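PDB 6QIX: P43, which inhibits interleukin-13 function and tethers to matrix as the major secreted protein of the whipworm parasite Trichuris muris. Local coordinates for residues G242-R247 against C342-Y347; S106-L111 against K165-D170; H186-Y191 against D257-L262; P94-V99 against Y145-E150. All blocks are in the same frame, centred on the assembly; numbering follows the deposited sequence.

Contact 1: residues G242-R247 against C342-Y347; sequences GFCSFR and CCCHPY
The rings of Phe243 and Tyr347 lie face to face, their centroids 3.7 Å apart and their planes only 6° from parallel. The overlap is not atom on atom: Phe243 CG sits over the centre of the Tyr347 ring, whereas Tyr347 CZ falls toward the rim of the Phe243 ring. Cys344 O lies in the plane of the tyrosine ring, at its edge. The stack belongs to a disulfide-linked junction in which the turn leading into strand 246-252 is fastened to the end of strand 339-344, the middle strand of a three-stranded antiparallel sheet.

With CG anti to the carbonyl carbon (chi1 -61°), the Phe243 ring swings over Tyr347; the backbone itself sets Phe243 CB 3.4 Å from Tyr347 CD2. Strand 356-358 also borders the pair, with Cys356 touching Phe243 and Val358 touching Tyr347. Beside the rings, Cys344 N donates an almost straight hydrogen bond to Gly242 O at 2.9 Å. The same oxygen receives a CA-H...O contact from Cys343. Two of the three consecutive cysteines, Cys342 and Cys343, are bonded to Cys333 and Cys356 respectively, so of the three sulfurs it is that of Cys344 that bonds across this contact.

A water bridges the two backbones further along, donating to Phe243 O at 2.6 Å and to His345 O at 2.8 Å. The cis peptide before Pro346 lies in the turn that Tyr347 N closes onto Cys344 O, bringing Tyr347 back onto Phe243. The covalent link is the Cys244 SG to Cys344 SG bond, 2.1 Å long, with a chi3 of 95°.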
loop_
_atom_site.group_PDB
_atom_site.type_symbol
_atom_site.label_atom_id
_atom_site.label_comp_id
_atom_site.label_asym_id
_atom_site.label_seq_id
_atom_site.Cartn_x
_atom_site.Cartn_y
_atom_site.Cartn_z
ATOM N N GLY A 242 -5.115 9.346 -17.038
ATOM C CA GLY A 242 -4.115 8.339 -16.721
ATOM C C GLY A 242 -4.461 7.353 -15.618
ATOM O O GLY A 242 -3.552 6.654 -15.112
ATOM N N PHE A 243 -5.743 7.280 -15.229
ATOM C CA PHE A 243 -6.151 6.652 -13.983
ATOM C C PHE A 243 -5.404 7.246 -12.775
ATOM O O PHE A 243 -5.251 6.592 -11.728
ATOM C CB PHE A 243 -5.973 5.131 -14.047
ATOM C CG PHE A 243 -6.802 4.456 -15.119
ATOM C CD1 PHE A 243 -8.095 4.054 -14.871
ATOM C CD2 PHE A 243 -6.298 4.260 -16.399
ATOM C CE1 PHE A 243 -8.862 3.472 -15.866
ATOM C CE2 PHE A 243 -7.073 3.644 -17.388
ATOM C CZ PHE A 243 -8.358 3.254 -17.103
ATOM N N CYS A 244 -4.971 8.504 -12.886
ATOM C CA CYS A 244 -4.248 9.225 -11.833
ATOM C C CYS A 244 -5.189 9.934 -10.855
ATOM O O CYS A 244 -4.869 10.050 -9.656
ATOM C CB CYS A 244 -3.261 10.230 -12.481
ATOM S SG CYS A 244 -1.922 9.397 -13.363
ATOM N N SER A 245 -6.334 10.417 -11.344
ATOM C CA SER A 245 -7.383 10.941 -10.449
ATOM C C SER A 245 -7.996 9.801 -9.645
ATOM O O SER A 245 -8.074 8.669 -10.098
ATOM C CB SER A 245 -8.447 11.673 -11.273
ATOM O OG SER A 245 -9.365 12.331 -10.431
ATOM N N PHE A 246 -8.418 10.101 -8.414
ATOM C CA PHE A 246 -8.843 9.048 -7.494
ATOM C C PHE A 246 -9.797 9.615 -6.468
ATOM O O PHE A 246 -9.771 10.811 -6.161
ATOM C CB PHE A 246 -7.652 8.388 -6.754
ATOM C CG PHE A 246 -6.891 9.338 -5.881
ATOM C CD1 PHE A 246 -7.076 9.322 -4.527
ATOM C CD2 PHE A 246 -6.011 10.251 -6.415
ATOM C CE1 PHE A 246 -6.392 10.188 -3.705
ATOM C CE2 PHE A 246 -5.335 11.120 -5.588
ATOM C CZ PHE A 246 -5.560 11.094 -4.211
ATOM N N ARG A 247 -10.618 8.720 -5.948
ATOM C CA ARG A 247 -11.522 8.975 -4.831
ATOM C C ARG A 247 -10.941 8.408 -3.549
ATOM O O ARG A 247 -10.191 7.433 -3.566
ATOM C CB ARG A 247 -12.887 8.345 -5.086
ATOM C CG ARG A 247 -13.483 8.670 -6.455
ATOM C CD ARG A 247 -14.732 7.790 -6.693
ATOM N NE ARG A 247 -15.364 8.008 -8.000
ATOM C CZ ARG A 247 -16.210 8.998 -8.310
ATOM N NH1 ARG A 247 -16.540 9.873 -7.418
ATOM N NH2 ARG A 247 -16.716 9.107 -9.549
ATOM N N CYS A 342 1.828 9.227 -19.705
ATOM C CA CYS A 342 1.934 8.756 -18.328
ATOM C C CYS A 342 0.635 8.132 -17.839
ATOM O O CYS A 342 -0.452 8.612 -18.150
ATOM C CB CYS A 342 2.305 9.898 -17.372
ATOM S SG CYS A 342 3.817 10.796 -17.868
ATOM N N CYS A 343 0.791 7.100 -17.023
ATOM C CA CYS A 343 -0.306 6.441 -16.323
ATOM C C CYS A 343 0.061 6.196 -14.858
ATOM O O CYS A 343 1.234 6.044 -14.506
ATOM C CB CYS A 343 -0.638 5.056 -16.957
ATOM S SG CYS A 343 -0.860 5.036 -18.744
ATOM N N CYS A 344 -0.944 6.089 -13.996
ATOM C CA CYS A 344 -0.633 5.861 -12.572
ATOM C C CYS A 344 -0.949 4.440 -12.110
ATOM O O CYS A 344 -1.909 3.803 -12.550
ATOM C CB CYS A 344 -1.375 6.855 -11.659
ATOM S SG CYS A 344 -0.774 8.548 -11.831
ATOM N N HIS A 345 -0.121 3.952 -11.214
ATOM C CA HIS A 345 -0.284 2.652 -10.602
ATOM C C HIS A 345 -1.735 2.482 -10.140
ATOM O O HIS A 345 -2.266 3.369 -9.454
ATOM C CB HIS A 345 0.687 2.558 -9.410
ATOM C CG HIS A 345 0.709 1.219 -8.756
ATOM N ND1 HIS A 345 1.387 0.156 -9.302
ATOM C CD2 HIS A 345 0.081 0.748 -7.651
ATOM C CE1 HIS A 345 1.235 -0.902 -8.528
ATOM N NE2 HIS A 345 0.439 -0.571 -7.520
ATOM N N PRO A 346 -2.368 1.325 -10.403
ATOM C CA PRO A 346 -1.781 0.064 -10.912
ATOM C C PRO A 346 -1.754 -0.072 -12.443
ATOM O O PRO A 346 -1.609 -1.175 -12.983
ATOM C CB PRO A 346 -2.691 -1.004 -10.318
ATOM C CG PRO A 346 -4.033 -0.325 -10.285
ATOM C CD PRO A 346 -3.729 1.133 -9.894
ATOM N N TYR A 347 -1.855 1.051 -13.142
ATOM C CA TYR A 347 -1.755 1.092 -14.598
ATOM C C TYR A 347 -0.370 1.555 -15.045
ATOM O O TYR A 347 0.372 2.172 -14.294
ATOM C CB TYR A 347 -2.827 2.026 -15.163
ATOM C CG TYR A 347 -4.257 1.589 -14.866
ATOM C CD1 TYR A 347 -4.988 0.860 -15.814
ATOM C CD2 TYR A 347 -4.875 1.893 -13.647
ATOM C CE1 TYR A 347 -6.307 0.480 -15.564
ATOM C CE2 TYR A 347 -6.163 1.500 -13.393
ATOM C CZ TYR A 347 -6.870 0.789 -14.345
ATOM O OH TYR A 347 -8.160 0.389 -14.064
HETATM O O HOH W 1 -4.431 5.016 -9.868
#

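Contact 2: residues S106-L111 against K165-D170; sequences SDICTL and KCCCGD
Lys165 carries more of this contact's buried surface than any other residue, and its chain runs alongside Thr110, pointing the same way. A bend at chi2 (-66°) lays the rest of the chain, extended, beside Thr110, where NZ donates a hydrogen bond to Thr110 OG1 at 2.9 Å, while the methyl Thr110 CG2 lies 3.6 Å from the same NZ. Ile108 meets the base of the lysine at about a right angle, with its CD1 3.7 Å from Lys165 CB. That methyl also rests against Cys167 SG at 3.8 Å, and Pro173 of strand 172-173 touches both Ile108 and Cys167.

The Cys166 side chain is on the opposite face of the sheet from Lys165, together with that of Cys109. Two backbone hydrogen bonds join these cysteines, from Cys109 N to Cys166 O (3.0 Å) and from Cys166 N to Cys109 O (2.9 Å). Leu111 CD1 packs on Cys166 SG at 3.9 Å. Each sulfur leaves for a different partner, Cys109 to Cys74 and Cys166 to Cys157.

Cys109 with Cys166 is a hydrogen-bonded pair and Thr110 with Lys165 a non-hydrogen-bonded one, the register of an antiparallel ladder between edge strand 109-112 and central strand 163-168 of a small, disulfide-rich, three-stranded sheet.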
loop_
_atom_site.group_PDB
_atom_site.type_symbol
_atom_site.label_atom_id
_atom_site.label_comp_id
_atom_site.label_asym_id
_atom_site.label_seq_id
_atom_site.Cartn_x
_atom_site.Cartn_y
_atom_site.Cartn_z
ATOM N N SER A 106 10.771 -15.947 17.385
ATOM C CA SER A 106 10.483 -14.760 18.173
ATOM C C SER A 106 11.648 -13.784 18.258
ATOM O O SER A 106 11.461 -12.660 18.753
ATOM C CB SER A 106 10.087 -15.201 19.588
ATOM O OG SER A 106 11.080 -16.095 20.088
ATOM N N ASP A 107 12.825 -14.160 17.747
ATOM C CA ASP A 107 13.965 -13.254 17.783
ATOM C C ASP A 107 13.656 -12.032 16.929
ATOM O O ASP A 107 13.000 -12.125 15.883
ATOM C CB ASP A 107 15.249 -13.950 17.310
ATOM C CG ASP A 107 15.727 -15.076 18.266
ATOM O OD1 ASP A 107 15.327 -15.132 19.469
ATOM O OD2 ASP A 107 16.553 -15.908 17.809
ATOM N N ILE A 108 14.144 -10.870 17.358
ATOM C CA ILE A 108 13.810 -9.652 16.612
ATOM C C ILE A 108 14.369 -9.698 15.191
ATOM O O ILE A 108 15.458 -10.223 14.937
ATOM C CB ILE A 108 14.290 -8.401 17.379
ATOM C CG1 ILE A 108 13.659 -7.131 16.793
ATOM C CG2 ILE A 108 15.794 -8.302 17.382
ATOM C CD1 ILE A 108 13.576 -5.949 17.734
ATOM N N CYS A 109 13.592 -9.159 14.243
ATOM C CA CYS A 109 14.026 -9.067 12.855
ATOM C C CYS A 109 14.996 -7.904 12.698
ATOM O O CYS A 109 14.706 -6.778 13.112
ATOM C CB CYS A 109 12.821 -8.869 11.903
ATOM S SG CYS A 109 11.713 -10.299 11.852
ATOM N N THR A 110 16.101 -8.149 12.015
ATOM C CA THR A 110 17.016 -7.092 11.596
ATOM C C THR A 110 16.956 -6.987 10.069
ATOM O O THR A 110 17.294 -7.950 9.370
ATOM C CB THR A 110 18.444 -7.383 12.046
ATOM O OG1 THR A 110 18.485 -7.476 13.485
ATOM C CG2 THR A 110 19.347 -6.253 11.557
ATOM N N LEU A 111 16.558 -5.824 9.570
ATOM C CA LEU A 111 16.317 -5.582 8.155
ATOM C C LEU A 111 17.002 -4.302 7.701
ATOM O O LEU A 111 17.223 -3.390 8.498
ATOM C CB LEU A 111 14.799 -5.468 7.877
ATOM C CG LEU A 111 14.004 -6.733 8.106
ATOM C CD1 LEU A 111 12.507 -6.480 8.191
ATOM C CD2 LEU A 111 14.345 -7.685 6.982
ATOM N N LYS A 165 14.834 -2.630 13.102
ATOM C CA LYS A 165 14.520 -3.705 14.043
ATOM C C LYS A 165 13.011 -3.840 14.109
ATOM O O LYS A 165 12.324 -2.859 14.424
ATOM C CB LYS A 165 15.076 -3.418 15.448
ATOM C CG LYS A 165 16.611 -3.143 15.441
ATOM C CD LYS A 165 17.365 -4.412 15.039
ATOM C CE LYS A 165 18.849 -4.122 15.062
ATOM N NZ LYS A 165 19.679 -5.356 15.058
ATOM N N CYS A 166 12.496 -5.027 13.772
ATOM C CA CYS A 166 11.052 -5.184 13.532
ATOM C C CYS A 166 10.477 -6.400 14.235
ATOM O O CYS A 166 11.125 -7.446 14.304
ATOM C CB CYS A 166 10.737 -5.329 12.068
ATOM S SG CYS A 166 11.322 -3.963 10.992
ATOM N N CYS A 167 9.236 -6.260 14.719
ATOM C CA CYS A 167 8.448 -7.310 15.337
ATOM C C CYS A 167 7.041 -7.162 14.752
ATOM O O CYS A 167 6.690 -6.082 14.286
ATOM C CB CYS A 167 8.393 -7.165 16.878
ATOM S SG CYS A 167 9.932 -7.046 17.711
ATOM N N CYS A 168 6.214 -8.209 14.830
ATOM C CA CYS A 168 4.883 -8.157 14.227
ATOM C C CYS A 168 3.739 -8.346 15.218
ATOM O O CYS A 168 3.896 -8.950 16.287
ATOM C CB CYS A 168 4.725 -9.232 13.130
ATOM S SG CYS A 168 5.633 -8.899 11.622
ATOM N N GLY A 169 2.582 -7.805 14.821
ATOM C CA GLY A 169 1.318 -8.088 15.503
ATOM C C GLY A 169 1.279 -7.533 16.918
ATOM O O GLY A 169 1.461 -6.334 17.111
ATOM N N ASP A 170 0.959 -8.383 17.912
ATOM C CA ASP A 170 0.931 -7.952 19.304
ATOM C C ASP A 170 2.317 -7.641 19.891
ATOM O O ASP A 170 2.405 -7.193 21.053
ATOM C CB ASP A 170 0.262 -9.044 20.157
ATOM C CG ASP A 170 -1.176 -9.343 19.749
ATOM O OD1 ASP A 170 -1.872 -8.484 19.166
ATOM O OD2 ASP A 170 -1.638 -10.468 20.053
#

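Contact 3: residues H186-Y191 against D257-L262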
loop_
_atom_site.group_PDB
_atom_site.type_symbol
_atom_site.label_atom_id
_atom_site.label_comp_id
_atom_site.label_asym_id
_atom_site.label_seq_id
_atom_site.Cartn_x
_atom_site.Cartn_y
_atom_site.Cartn_z
ATOM N N HIS A 186 -3.351 -1.954 23.217
ATOM C CA HIS A 186 -3.614 -0.523 23.005
ATOM C C HIS A 186 -5.089 -0.168 23.135
ATOM O O HIS A 186 -5.401 0.988 23.435
ATOM C CB HIS A 186 -3.115 -0.044 21.642
ATOM C CG HIS A 186 -1.657 -0.277 21.421
ATOM N ND1 HIS A 186 -0.690 0.184 22.288
ATOM C CD2 HIS A 186 -1.006 -0.939 20.440
ATOM C CE1 HIS A 186 0.499 -0.210 21.859
ATOM N NE2 HIS A 186 0.334 -0.887 20.735
ATOM N N ASP A 187 -5.997 -1.134 22.965
ATOM C CA ASP A 187 -7.443 -0.921 23.165
ATOM C C ASP A 187 -7.932 0.369 22.492
ATOM O O ASP A 187 -8.486 1.287 23.113
ATOM C CB ASP A 187 -7.757 -0.932 24.656
ATOM C CG ASP A 187 -9.211 -0.815 24.938
ATOM O OD1 ASP A 187 -10.009 -1.383 24.165
ATOM O OD2 ASP A 187 -9.539 -0.141 25.937
ATOM N N CYS A 188 -7.736 0.404 21.181
ATOM C CA CYS A 188 -8.026 1.590 20.410
ATOM C C CYS A 188 -9.524 1.850 20.371
ATOM O O CYS A 188 -10.324 0.915 20.417
ATOM C CB CYS A 188 -7.530 1.452 18.977
ATOM S SG CYS A 188 -5.733 1.288 18.900
ATOM N N PRO A 189 -9.917 3.113 20.288
ATOM C CA PRO A 189 -11.337 3.443 20.185
ATOM C C PRO A 189 -11.948 2.921 18.893
ATOM O O PRO A 189 -11.278 2.737 17.884
ATOM C CB PRO A 189 -11.341 4.975 20.227
ATOM C CG PRO A 189 -10.062 5.391 20.700
ATOM C CD PRO A 189 -9.074 4.316 20.353
ATOM N N ALA A 190 -13.266 2.738 18.918
ATOM C CA ALA A 190 -13.945 2.178 17.761
ATOM C C ALA A 190 -14.067 3.184 16.618
ATOM O O ALA A 190 -14.367 4.370 16.829
ATOM C CB ALA A 190 -15.348 1.708 18.160
ATOM N N TYR A 191 -13.865 2.684 15.399
ATOM C CA TYR A 191 -14.084 3.507 14.211
ATOM C C TYR A 191 -15.564 3.834 14.088
ATOM O O TYR A 191 -16.434 3.018 14.440
ATOM C CB TYR A 191 -13.640 2.784 12.946
ATOM C CG TYR A 191 -12.148 2.638 12.759
ATOM C CD1 TYR A 191 -11.357 3.733 12.405
ATOM C CD2 TYR A 191 -11.523 1.413 12.921
ATOM C CE1 TYR A 191 -9.990 3.609 12.242
ATOM C CE2 TYR A 191 -10.172 1.284 12.711
ATOM C CZ TYR A 191 -9.409 2.383 12.383
ATOM O OH TYR A 191 -8.035 2.256 12.169
ATOM N N ASP A 257 -3.133 7.153 22.549
ATOM C CA ASP A 257 -1.743 6.799 22.319
ATOM C C ASP A 257 -1.649 5.375 21.780
ATOM O O ASP A 257 -2.344 4.464 22.251
ATOM C CB ASP A 257 -0.926 6.930 23.600
ATOM C CG ASP A 257 0.567 6.707 23.361
ATOM O OD1 ASP A 257 1.118 7.344 22.431
ATOM O OD2 ASP A 257 1.179 5.889 24.091
ATOM N N GLY A 258 -0.786 5.188 20.774
ATOM C CA GLY A 258 -0.587 3.902 20.153
ATOM C C GLY A 258 -1.560 3.616 19.038
ATOM O O GLY A 258 -1.462 2.557 18.401
ATOM N N CYS A 259 -2.470 4.545 18.750
ATOM C CA CYS A 259 -3.566 4.293 17.821
ATOM C C CYS A 259 -3.664 5.443 16.835
ATOM O O CYS A 259 -4.061 6.551 17.221
ATOM C CB CYS A 259 -4.906 4.160 18.563
ATOM S SG CYS A 259 -4.970 2.917 19.893
ATOM N N PHE A 260 -3.414 5.171 15.558
ATOM C CA PHE A 260 -3.543 6.260 14.608
ATOM C C PHE A 260 -5.021 6.433 14.277
ATOM O O PHE A 260 -5.706 5.443 14.054
ATOM C CB PHE A 260 -2.759 5.941 13.314
ATOM C CG PHE A 260 -2.574 7.112 12.424
ATOM C CD1 PHE A 260 -1.596 8.049 12.701
ATOM C CD2 PHE A 260 -3.373 7.266 11.293
ATOM C CE1 PHE A 260 -1.402 9.118 11.869
ATOM C CE2 PHE A 260 -3.224 8.366 10.478
ATOM C CZ PHE A 260 -2.220 9.281 10.755
ATOM N N PRO A 261 -5.516 7.664 14.173
ATOM C CA PRO A 261 -6.972 7.873 14.110
ATOM C C PRO A 261 -7.646 7.748 12.748
ATOM O O PRO A 261 -8.882 7.620 12.708
ATOM C CB PRO A 261 -7.134 9.314 14.610
ATOM C CG PRO A 261 -5.846 9.958 14.180
ATOM C CD PRO A 261 -4.794 8.931 14.401
ATOM N N LEU A 262 -6.920 7.826 11.632
ATOM C CA LEU A 262 -7.560 7.890 10.313
ATOM C C LEU A 262 -6.982 6.842 9.379
ATOM O O LEU A 262 -5.762 6.758 9.207
ATOM C CB LEU A 262 -7.367 9.256 9.696
ATOM C CG LEU A 262 -8.106 9.503 8.391
ATOM C CD1 LEU A 262 -9.616 9.493 8.628
ATOM C CD2 LEU A 262 -7.616 10.818 7.841
HETATM O O HOH W 2 -3.514 2.910 24.118
HETATM O O HOH W 3 -6.297 4.340 11.599
#
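Phe260 O is held by two donors: the Arg253 NE group, and a water at 2.8 Å that also hydrogen-bonds Tyr191 OH, 2.8 Å away on the other segment. The water lies in the plane of the tyrosine ring, at its edge. Tyr191 OH and Phe260 O are 4.4 Å apart, too far for a direct bond, and the water spans them. A second water bridges the backbones at the other end of the contact, donating to Asp257 O at 2.7 Å and to His186 O at 2.8 Å.

Between the waters, the disulfide Cys188 SG to Cys259 SG spans the gap, its chi3 of -87° close to the preferred right angle. Both cysteines place the sulfur beside the backbone N, anti to the carbonyl carbon. His186 CB flanks the bridge, 3.9 Å from Cys259 SG, and Pro189 touches the same sulfur loosely. Gly258 O lies about 4.0 Å above one face of the His186 imidazole, displaced toward its rim, while the ring's NE2 is hydrogen-bonded to Glu172.

The segments run almost parallel, 9° apart, as two loops joined without regular secondary structure: one follows strand 180-181, the other links strands 246-252 and 262-268. The disulfide is the covalent tie between them and the two waters bridge them at either end, so the pairing probably rests chiefly on the disulfide.

Contact 4: residues P94-V99 against Y145-E150; sequences PLDGEV and YRKMFE. With ACT (acetate ion), chain D.
Lys147 NZ forms a salt bridge with Asp96 OD1 at 2.9 Å, approaching on the syn side but 30° out of the carboxylate plane. The lysine chain is extended until a bend at chi4 (-80°) turns the ammonium toward the strand. The other oxygen, Asp96 OD2, is bound by Arg84 NE and by a water at 2.7 Å, so the carboxylate sits between two cationic groups, which would be expected to keep it ionised.

Three waters in all surround the ammonium. One accepts from Gly97 N at 2.7 Å and from Lys147 NZ at 3.1 Å. Two more donate to Gly97 O and hold Lys147 NZ only weakly; one of them is the water on Asp96 OD2.

Next to these polar groups, Met148 bends at chi2 and lays its terminal methyl on the strand, CE lying 3.7 Å from Leu95 CB and equally close to Gly97 N. Phe81 of strand 79-85 touches Met148 as well. Tyr145 OH donates to the acetate OXT at 2.6 Å, in the ring plane; Arg56 and Tyr43 also bind this probably crystallisation-derived ion.

Strand 95-101 pairs with strand 79-85, and the helical segment 145-150 runs nearly parallel to strand residues 95-99, 14° apart: a helix packed against an antiparallel two-stranded sheet.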
loop_
_atom_site.group_PDB
_atom_site.type_symbol
_atom_site.label_atom_id
_atom_site.label_comp_id
_atom_site.label_asym_id
_atom_site.label_seq_id
_atom_site.Cartn_x
_atom_site.Cartn_y
_atom_site.Cartn_z
ATOM N N PRO A 94 -14.606 -15.796 -3.707
ATOM C CA PRO A 94 -14.454 -17.260 -3.728
ATOM C C PRO A 94 -13.589 -17.852 -2.629
ATOM O O PRO A 94 -13.679 -19.067 -2.400
ATOM C CB PRO A 94 -13.819 -17.530 -5.103
ATOM C CG PRO A 94 -13.110 -16.263 -5.451
ATOM C CD PRO A 94 -13.944 -15.151 -4.856
ATOM N N LEU A 95 -12.774 -17.064 -1.935
ATOM C CA LEU A 95 -11.786 -17.609 -1.022
ATOM C C LEU A 95 -11.971 -17.075 0.393
ATOM O O LEU A 95 -12.512 -15.987 0.618
ATOM C CB LEU A 95 -10.357 -17.282 -1.497
ATOM C CG LEU A 95 -10.026 -17.783 -2.902
ATOM C CD1 LEU A 95 -8.588 -17.379 -3.256
ATOM C CD2 LEU A 95 -10.233 -19.306 -3.012
ATOM N N ASP A 96 -11.439 -17.830 1.353
ATOM C CA ASP A 96 -11.479 -17.416 2.749
ATOM C C ASP A 96 -10.302 -18.032 3.498
ATOM O O ASP A 96 -10.053 -19.242 3.393
ATOM C CB ASP A 96 -12.811 -17.820 3.399
ATOM C CG ASP A 96 -12.998 -17.184 4.756
ATOM O OD1 ASP A 96 -12.895 -15.945 4.836
ATOM O OD2 ASP A 96 -13.198 -17.923 5.749
ATOM N N GLY A 97 -9.578 -17.193 4.244
ATOM C CA GLY A 97 -8.354 -17.625 4.890
ATOM C C GLY A 97 -8.319 -17.503 6.403
ATOM O O GLY A 97 -9.117 -16.782 7.012
ATOM N N GLU A 98 -7.389 -18.228 7.017
ATOM C CA GLU A 98 -7.127 -18.146 8.448
ATOM C C GLU A 98 -5.621 -18.127 8.669
ATOM O O GLU A 98 -4.880 -18.820 7.961
ATOM C CB GLU A 98 -7.744 -19.330 9.181
ATOM C CG GLU A 98 -8.552 -18.938 10.376
ATOM C CD GLU A 98 -9.436 -20.052 10.855
ATOM O OE1 GLU A 98 -8.982 -21.218 10.796
ATOM O OE2 GLU A 98 -10.581 -19.756 11.281
ATOM N N VAL A 99 -5.176 -17.327 9.645
ATOM C CA VAL A 99 -3.758 -17.162 9.946
ATOM C C VAL A 99 -3.501 -17.493 11.415
ATOM O O VAL A 99 -4.268 -17.100 12.306
ATOM C CB VAL A 99 -3.297 -15.728 9.609
ATOM C CG1 VAL A 99 -1.990 -15.369 10.275
ATOM C CG2 VAL A 99 -3.143 -15.534 8.089
ATOM N N TYR A 145 -10.052 -9.434 -1.116
ATOM C CA TYR A 145 -8.589 -9.337 -1.051
ATOM C C TYR A 145 -8.135 -8.528 0.157
ATOM O O TYR A 145 -7.057 -8.799 0.725
ATOM C CB TYR A 145 -8.037 -8.712 -2.332
ATOM C CG TYR A 145 -7.873 -9.685 -3.457
ATOM C CD1 TYR A 145 -6.776 -10.528 -3.510
ATOM C CD2 TYR A 145 -8.801 -9.750 -4.496
ATOM C CE1 TYR A 145 -6.614 -11.433 -4.548
ATOM C CE2 TYR A 145 -8.640 -10.672 -5.546
ATOM C CZ TYR A 145 -7.546 -11.499 -5.561
ATOM O OH TYR A 145 -7.383 -12.385 -6.616
ATOM N N ARG A 146 -8.911 -7.510 0.555
ATOM C CA ARG A 146 -8.517 -6.743 1.728
ATOM C C ARG A 146 -8.444 -7.647 2.950
ATOM O O ARG A 146 -7.489 -7.571 3.737
ATOM C CB ARG A 146 -9.476 -5.583 1.976
ATOM C CG ARG A 146 -9.002 -4.682 3.119
ATOM C CD ARG A 146 -9.765 -3.373 3.185
ATOM N NE ARG A 146 -10.941 -3.481 4.049
ATOM C CZ ARG A 146 -12.114 -2.901 3.810
ATOM N NH1 ARG A 146 -12.302 -2.152 2.718
ATOM N NH2 ARG A 146 -13.112 -3.070 4.672
ATOM N N LYS A 147 -9.430 -8.533 3.105
ATOM C CA LYS A 147 -9.418 -9.442 4.238
ATOM C C LYS A 147 -8.159 -10.305 4.213
ATOM O O LYS A 147 -7.541 -10.549 5.260
ATOM C CB LYS A 147 -10.691 -10.286 4.225
ATOM C CG LYS A 147 -10.875 -11.161 5.448
ATOM C CD LYS A 147 -12.203 -11.948 5.403
ATOM C CE LYS A 147 -12.318 -12.840 6.647
ATOM N NZ LYS A 147 -11.530 -14.122 6.568
ATOM N N MET A 148 -7.736 -10.742 3.030
ATOM C CA MET A 148 -6.505 -11.530 2.946
ATOM C C MET A 148 -5.297 -10.706 3.389
ATOM O O MET A 148 -4.517 -11.143 4.248
ATOM C CB MET A 148 -6.305 -12.046 1.518
ATOM C CG MET A 148 -7.311 -13.119 1.110
ATOM S SD MET A 148 -7.008 -14.691 1.984
ATOM C CE MET A 148 -8.233 -15.727 1.163
ATOM N N PHE A 149 -5.143 -9.500 2.828
ATOM C CA PHE A 149 -3.975 -8.673 3.134
ATOM C C PHE A 149 -3.920 -8.347 4.620
ATOM O O PHE A 149 -2.847 -8.374 5.238
ATOM C CB PHE A 149 -4.002 -7.378 2.319
ATOM C CG PHE A 149 -3.480 -7.509 0.927
ATOM C CD1 PHE A 149 -2.132 -7.621 0.690
ATOM C CD2 PHE A 149 -4.346 -7.460 -0.154
ATOM C CE1 PHE A 149 -1.655 -7.713 -0.607
ATOM C CE2 PHE A 149 -3.879 -7.544 -1.461
ATOM C CZ PHE A 149 -2.537 -7.690 -1.686
ATOM N N GLU A 150 -5.075 -8.053 5.223
ATOM C CA GLU A 150 -5.065 -7.642 6.616
ATOM C C GLU A 150 -4.707 -8.786 7.552
ATOM O O GLU A 150 -4.351 -8.516 8.705
ATOM C CB GLU A 150 -6.417 -7.061 7.023
ATOM C CG GLU A 150 -6.686 -5.631 6.451
ATOM C CD GLU A 150 -5.666 -4.622 6.967
ATOM O OE1 GLU A 150 -5.883 -4.089 8.091
ATOM O OE2 GLU A 150 -4.636 -4.393 6.269
HETATM C C ACT D . -4.208 -14.523 -6.650
HETATM O O ACT D . -3.120 -14.661 -7.236
HETATM O OXT ACT D . -5.078 -13.629 -6.807
HETATM C CH3 ACT D . -4.475 -15.573 -5.550
HETATM O O HOH W 4 -11.944 -17.008 8.002
HETATM O O HOH W 5 -9.591 -14.469 4.219
HETATM O O HOH W 6 -8.404 -13.903 7.909
#

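Along the chain, contacts 2 and 4 alternate: strand 95-101 leads to strand 109-112, followed by helix 139-151 and strand 163-168. Contacts 1 and 3 interleave likewise and come later. Contact 3 lies 22 Å from contact 2 and 23 Å from contact 4, centre to centre, while contacts 1 and 2 are 34 Å apart on opposite sides of the chain's centre. No two contacts touch. Contacts 1 and 2 both involve the central strand of a three-stranded antiparallel sheet, 339-344 and 163-168, each ending in three consecutive cysteines. The two halves of the chain thus use similar disulfide-rich elements, giving p43 a covalently braced framework.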